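Local atomic coordinates of xylosidase (Xanthomonas axonopodis pv. citri, PDB entry 6XN2), a protein that probably hydrolyses xylan-derived oligosaccharides as a family GH43 glycoside hydrolase, and is captured in a complex with xylotriose. Residues T277-Y282 against F292-V297; P301-T306 against Y354-D359. All coordinates share one frame; numbering follows the deposited sequence.

How the contacts relate
Both contacts lie in the later part of the chain. Contact 1 comes first and closes a short hairpin between strands 280-285 and 292-299. After three intervening residues, contact 2 opens at P301. It closes a much longer loop of 47 residues, which carries strands 310-314, 317-324 and 336-342. The two loops follow in series, without nesting or crossing. Contact 1 is internal to a propeller blade. Contact 2 fastens the loop after that blade to the C-terminal tail, close to helix 29-36. The centres are about 15 Å apart, but the first segments of the two contacts meet. There H278 ND1 makes a probable hydrogen bond with W305 O, and H278 O packs on P301 CB.

Contact 1. Residues T277-Y282 against F292-V297; sequences THRICY and FTYQGV
The Y282 ring carries Q295 CB over one face, 3.6 Å from its centroid and 23° off the ring normal. This is a CH-pi contact. CG of Y282 lies between its backbone N and carbonyl carbon (chi1 76°), which swings the ring toward the partner strand. Its OH bonds to I350 N beyond the hairpin. The Y294 ring is used differently. It meets C281 SG at its edge, in plane, with the sulfur 5.1 Å from the ring centroid. G296 N lies over one face of the same ring, and R253 makes a cation-pi contact with it. Y294 OH sits at the edge of the R279 guanidinium, 3.9 Å from NH1, with the two planes 63° apart. R279 NH1 also touches V297 CG2 at 3.4 Å.

The strands form an antiparallel hairpin in one blade of the five-bladed beta-propeller known for GH43 enzymes. A classic beta bulge interrupts it, with Q295 and G296 both facing Y282. Y282 N donates to G296 O at 3.0 Å. In return, Y282 O accepts Q295 N at 2.9 Å and, weakly, G296 N at 3.5 Å. One step along, C281 and V297 make a non-hydrogen-bonded pair. The bent Q295 side chain turns its NE2 back to T293 O of its own strand, 3.1 Å away.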
loop_
_atom_site.group_PDB
_atom_site.type_symbol
_atom_site.label_atom_id
_atom_site.label_comp_id
_atom_site.label_asym_id
_atom_site.label_seq_id
_atom_site.Cartn_x
_atom_site.Cartn_y
_atom_site.Cartn_z
ATOM N N THR A 277 6.986 10.350 -10.020
ATOM C CA THR A 277 7.102 9.803 -11.334
ATOM C C THR A 277 5.948 8.848 -11.613
ATOM O O THR A 277 5.900 8.210 -12.599
ATOM C CB THR A 277 8.444 9.184 -11.627
ATOM O OG1 THR A 277 8.736 8.219 -10.646
ATOM C CG2 THR A 277 9.486 10.243 -11.627
ATOM N N HIS A 278 5.059 8.763 -10.665
ATOM C CA HIS A 278 3.821 8.051 -10.812
ATOM C C HIS A 278 3.725 6.615 -11.206
ATOM O O HIS A 278 2.756 6.241 -11.779
ATOM C CB HIS A 278 2.887 8.885 -11.675
ATOM C CG HIS A 278 2.818 10.305 -11.258
ATOM N ND1 HIS A 278 1.858 10.798 -10.418
ATOM C CD2 HIS A 278 3.632 11.335 -11.532
ATOM C CE1 HIS A 278 2.071 12.078 -10.229
ATOM N NE2 HIS A 278 3.140 12.423 -10.888
ATOM N N ARG A 279 4.704 5.809 -10.861
ATOM C CA ARG A 279 4.615 4.421 -11.151
ATOM C C ARG A 279 4.656 3.514 -9.979
ATOM O O ARG A 279 5.058 3.882 -8.943
ATOM C CB ARG A 279 5.758 3.953 -11.995
ATOM C CG ARG A 279 6.462 4.994 -12.786
ATOM C CD ARG A 279 7.871 4.509 -12.959
ATOM N NE ARG A 279 8.681 5.497 -13.563
ATOM C CZ ARG A 279 9.867 5.283 -14.074
ATOM N NH1 ARG A 279 10.413 4.094 -14.048
ATOM N NH2 ARG A 279 10.504 6.294 -14.623
ATOM N N ILE A 280 4.203 2.304 -10.212
ATOM C CA ILE A 280 4.366 1.277 -9.256
ATOM C C ILE A 280 5.527 0.505 -9.839
ATOM O O ILE A 280 5.458 0.038 -10.921
ATOM C CB ILE A 280 3.194 0.327 -9.087
ATOM C CG1 ILE A 280 1.952 1.069 -8.674
ATOM C CG2 ILE A 280 3.526 -0.654 -8.002
ATOM C CD1 ILE A 280 2.079 1.799 -7.390
ATOM N N CYS A 281 6.623 0.449 -9.121
ATOM C CA CYS A 281 7.793 -0.295 -9.539
ATOM C C CYS A 281 7.968 -1.536 -8.688
ATOM O O CYS A 281 7.362 -1.646 -7.723
ATOM C CB CYS A 281 9.021 0.562 -9.391
ATOM S SG CYS A 281 9.177 1.829 -10.640
ATOM N N TYR A 282 8.774 -2.484 -9.087
ATOM C CA TYR A 282 9.015 -3.632 -8.237
ATOM C C TYR A 282 10.473 -4.055 -8.279
ATOM O O TYR A 282 11.220 -3.723 -9.206
ATOM C CB TYR A 282 8.091 -4.807 -8.609
ATOM C CG TYR A 282 8.478 -5.569 -9.858
ATOM C CD1 TYR A 282 8.292 -5.014 -11.120
ATOM C CD2 TYR A 282 9.001 -6.853 -9.777
ATOM C CE1 TYR A 282 8.638 -5.709 -12.264
ATOM C CE2 TYR A 282 9.352 -7.555 -10.914
ATOM C CZ TYR A 282 9.164 -6.982 -12.155
ATOM O OH TYR A 282 9.514 -7.671 -13.296
ATOM N N PHE A 292 16.607 -5.761 -2.102
ATOM C CA PHE A 292 15.812 -6.026 -3.293
ATOM C C PHE A 292 16.433 -5.386 -4.523
ATOM O O PHE A 292 16.716 -4.190 -4.525
ATOM C CB PHE A 292 14.385 -5.497 -3.117
ATOM C CG PHE A 292 13.567 -6.272 -2.128
ATOM C CD1 PHE A 292 13.631 -5.977 -0.775
ATOM C CD2 PHE A 292 12.729 -7.296 -2.550
ATOM C CE1 PHE A 292 12.875 -6.701 0.139
ATOM C CE2 PHE A 292 11.979 -8.018 -1.645
ATOM C CZ PHE A 292 12.050 -7.721 -0.301
ATOM N N THR A 293 16.596 -6.173 -5.576
ATOM C CA THR A 293 17.148 -5.619 -6.835
ATOM C C THR A 293 16.023 -5.136 -7.750
ATOM O O THR A 293 15.186 -5.914 -8.102
ATOM C CB THR A 293 18.004 -6.624 -7.595
ATOM O OG1 THR A 293 19.076 -7.032 -6.758
ATOM C CG2 THR A 293 18.558 -6.032 -8.865
ATOM N N TYR A 294 16.075 -3.874 -8.131
ATOM C CA TYR A 294 15.097 -3.272 -9.014
ATOM C C TYR A 294 14.898 -4.058 -10.275
ATOM O O TYR A 294 15.833 -4.462 -10.885
ATOM C CB TYR A 294 15.524 -1.861 -9.402
ATOM C CG TYR A 294 14.572 -1.161 -10.344
ATOM C CD1 TYR A 294 13.488 -0.506 -9.879
ATOM C CD2 TYR A 294 14.764 -1.190 -11.683
ATOM C CE1 TYR A 294 12.624 0.124 -10.711
ATOM C CE2 TYR A 294 13.899 -0.578 -12.527
ATOM C CZ TYR A 294 12.830 0.084 -12.029
ATOM O OH TYR A 294 11.974 0.700 -12.849
ATOM N N GLN A 295 13.654 -4.262 -10.658
ATOM C CA GLN A 295 13.346 -4.998 -11.875
ATOM C C GLN A 295 12.750 -4.087 -12.944
ATOM O O GLN A 295 13.265 -4.020 -14.052
ATOM C CB GLN A 295 12.394 -6.153 -11.577
ATOM C CG GLN A 295 12.973 -7.211 -10.647
ATOM C CD GLN A 295 14.212 -7.869 -11.219
ATOM O OE1 GLN A 295 14.213 -8.330 -12.359
ATOM N NE2 GLN A 295 15.279 -7.913 -10.428
ATOM N N GLY A 296 11.678 -3.373 -12.614
ATOM C CA GLY A 296 11.052 -2.491 -13.585
ATOM C C GLY A 296 9.743 -1.886 -13.121
ATOM O O GLY A 296 9.422 -1.921 -11.929
ATOM N N VAL A 297 8.969 -1.346 -14.044
ATOM C CA VAL A 297 7.699 -0.727 -13.783
ATOM C C VAL A 297 6.593 -1.745 -13.876
ATOM O O VAL A 297 6.486 -2.455 -14.817
ATOM C CB VAL A 297 7.417 0.383 -14.795
ATOM C CG1 VAL A 297 6.072 0.986 -14.592
ATOM C CG2 VAL A 297 8.474 1.446 -14.757
#

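Contact 2. Residues P301-T306 against Y354-D359; sequences PVVGWT and YPYGED
Y356 points its ring at the backbone of P301-V303 and meets it with an edge and its hydroxyl. V302 CA lies in the plane of the ring, 3.7 Å from CE2. P301 O is at the same edge, 3.6 Å from CE2. The two valines lie across the end of the tyrosine at about right angles. V303 CG2 packs against Y356 CZ at 3.9 Å. V302 CG1 reaches P355 CG at 4.0 Å, again at about a right angle. P355 also lies beside its neighbour, with CB over one face of the Y356 ring, offset toward the rim.

Both residues are the central pair of a type I turn, closed by G357 N to Y354 O at 3.2 Å. The turn thus presents proline and tyrosine together to the loop after strand 292-299. L33 of helix 29-36 touches V303 and Y356. Y322 of strand 317-324 touches V302 and P355.

V303 N donates to Y356 OH at 2.8 Å, with a nearly straight N-H...O angle of 167°. The hydroxyl also bonds to D324 OD2. With V303 as donor, the tyrosine's own proton probably goes to D324, so two bonds satisfy this buried polar group.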
loop_
_atom_site.group_PDB
_atom_site.type_symbol
_atom_site.label_atom_id
_atom_site.label_comp_id
_atom_site.label_asym_id
_atom_site.label_seq_id
_atom_site.Cartn_x
_atom_site.Cartn_y
_atom_site.Cartn_z
ATOM N N PRO A 301 1.499 5.229 -15.080
ATOM C CA PRO A 301 0.782 6.276 -14.381
ATOM C C PRO A 301 -0.715 6.257 -14.461
ATOM O O PRO A 301 -1.249 6.018 -15.483
ATOM C CB PRO A 301 1.350 7.540 -14.998
ATOM C CG PRO A 301 2.693 7.167 -15.448
ATOM C CD PRO A 301 2.585 5.765 -15.900
ATOM N N VAL A 302 -1.352 6.521 -13.347
ATOM C CA VAL A 302 -2.805 6.582 -13.268
ATOM C C VAL A 302 -3.277 8.031 -13.200
ATOM O O VAL A 302 -2.478 8.932 -12.936
ATOM C CB VAL A 302 -3.332 5.828 -12.036
ATOM C CG1 VAL A 302 -3.059 4.326 -12.162
ATOM C CG2 VAL A 302 -2.688 6.385 -10.766
ATOM N N VAL A 303 -4.568 8.252 -13.390
ATOM C CA VAL A 303 -5.163 9.564 -13.273
ATOM C C VAL A 303 -5.195 9.913 -11.799
ATOM O O VAL A 303 -5.553 9.108 -10.996
ATOM C CB VAL A 303 -6.579 9.601 -13.876
ATOM C CG1 VAL A 303 -7.321 10.835 -13.464
ATOM C CG2 VAL A 303 -6.512 9.525 -15.368
ATOM N N GLY A 304 -4.795 11.125 -11.456
ATOM C CA GLY A 304 -4.711 11.523 -10.078
ATOM C C GLY A 304 -3.257 11.461 -9.670
ATOM O O GLY A 304 -2.561 10.627 -10.106
ATOM N N TRP A 305 -2.826 12.316 -8.782
ATOM C CA TRP A 305 -1.398 12.360 -8.474
ATOM C C TRP A 305 -0.910 11.058 -7.849
ATOM O O TRP A 305 0.122 10.524 -8.250
ATOM C CB TRP A 305 -1.075 13.528 -7.547
ATOM C CG TRP A 305 0.387 13.875 -7.513
ATOM C CD1 TRP A 305 1.018 14.837 -8.257
ATOM C CD2 TRP A 305 1.405 13.269 -6.699
ATOM N NE1 TRP A 305 2.356 14.865 -7.957
ATOM C CE2 TRP A 305 2.621 13.915 -7.004
ATOM C CE3 TRP A 305 1.405 12.243 -5.744
ATOM C CZ2 TRP A 305 3.827 13.573 -6.386
ATOM C CZ3 TRP A 305 2.607 11.901 -5.130
ATOM C CH2 TRP A 305 3.800 12.564 -5.456
ATOM N N THR A 306 -1.656 10.543 -6.880
ATOM C CA THR A 306 -1.212 9.361 -6.147
ATOM C C THR A 306 -1.432 8.063 -6.917
ATOM O O THR A 306 -2.271 7.979 -7.819
ATOM C CB THR A 306 -1.914 9.240 -4.772
ATOM O OG1 THR A 306 -3.259 8.767 -4.938
ATOM C CG2 THR A 306 -1.916 10.579 -4.055
ATOM N N TYR A 354 -0.785 -1.237 -18.162
ATOM C CA TYR A 354 -1.115 0.093 -18.618
ATOM C C TYR A 354 -2.585 0.255 -18.346
ATOM O O TYR A 354 -3.371 -0.321 -19.005
ATOM C CB TYR A 354 -0.749 0.237 -20.093
ATOM C CG TYR A 354 0.736 0.220 -20.337
ATOM C CD1 TYR A 354 1.395 -0.935 -20.523
ATOM C CD2 TYR A 354 1.470 1.364 -20.320
ATOM C CE1 TYR A 354 2.751 -0.961 -20.706
ATOM C CE2 TYR A 354 2.823 1.345 -20.509
ATOM C CZ TYR A 354 3.451 0.172 -20.697
ATOM O OH TYR A 354 4.783 0.114 -20.893
ATOM N N PRO A 355 -2.931 1.089 -17.383
ATOM C CA PRO A 355 -4.301 1.197 -16.867
ATOM C C PRO A 355 -5.302 1.820 -17.845
ATOM O O PRO A 355 -6.499 1.713 -17.604
ATOM C CB PRO A 355 -4.140 2.081 -15.624
ATOM C CG PRO A 355 -2.880 2.848 -15.852
ATOM C CD PRO A 355 -1.983 1.932 -16.631
ATOM N N TYR A 356 -4.830 2.465 -18.909
ATOM C CA TYR A 356 -5.730 3.038 -19.909
ATOM C C TYR A 356 -5.339 2.541 -21.291
ATOM O O TYR A 356 -5.729 3.122 -22.295
ATOM C CB TYR A 356 -5.713 4.573 -19.832
ATOM C CG TYR A 356 -5.793 5.015 -18.394
ATOM C CD1 TYR A 356 -6.987 4.910 -17.685
ATOM C CD2 TYR A 356 -4.665 5.472 -17.723
ATOM C CE1 TYR A 356 -7.061 5.272 -16.355
ATOM C CE2 TYR A 356 -4.730 5.830 -16.387
ATOM C CZ TYR A 356 -5.928 5.730 -15.712
ATOM O OH TYR A 356 -5.995 6.083 -14.384
ATOM N N GLY A 357 -4.603 1.433 -21.330
ATOM C CA GLY A 357 -4.073 0.900 -22.573
ATOM C C GLY A 357 -2.654 1.387 -22.821
ATOM O O GLY A 357 -2.270 2.485 -22.396
ATOM N N GLU A 358 -1.856 0.575 -23.507
ATOM C CA GLU A 358 -0.470 0.954 -23.746
ATOM C C GLU A 358 -0.392 2.114 -24.739
ATOM O O GLU A 358 0.559 2.890 -24.717
ATOM C CB GLU A 358 0.351 -0.239 -24.247
ATOM C CG GLU A 358 1.802 0.126 -24.557
ATOM C CD GLU A 358 2.697 -1.082 -24.774
ATOM O OE1 GLU A 358 2.270 -2.213 -24.448
ATOM O OE2 GLU A 358 3.830 -0.897 -25.265
ATOM N N ASP A 359 -1.406 2.243 -25.588
ATOM C CA ASP A 359 -1.419 3.293 -26.607
ATOM C C ASP A 359 -1.891 4.635 -26.059
ATOM O O ASP A 359 -1.871 5.640 -26.765
ATOM C CB ASP A 359 -2.307 2.889 -27.787
ATOM C CG ASP A 359 -1.722 1.745 -28.596
ATOM O OD1 ASP A 359 -0.518 1.445 -28.428
ATOM O OD2 ASP A 359 -2.466 1.150 -29.406
#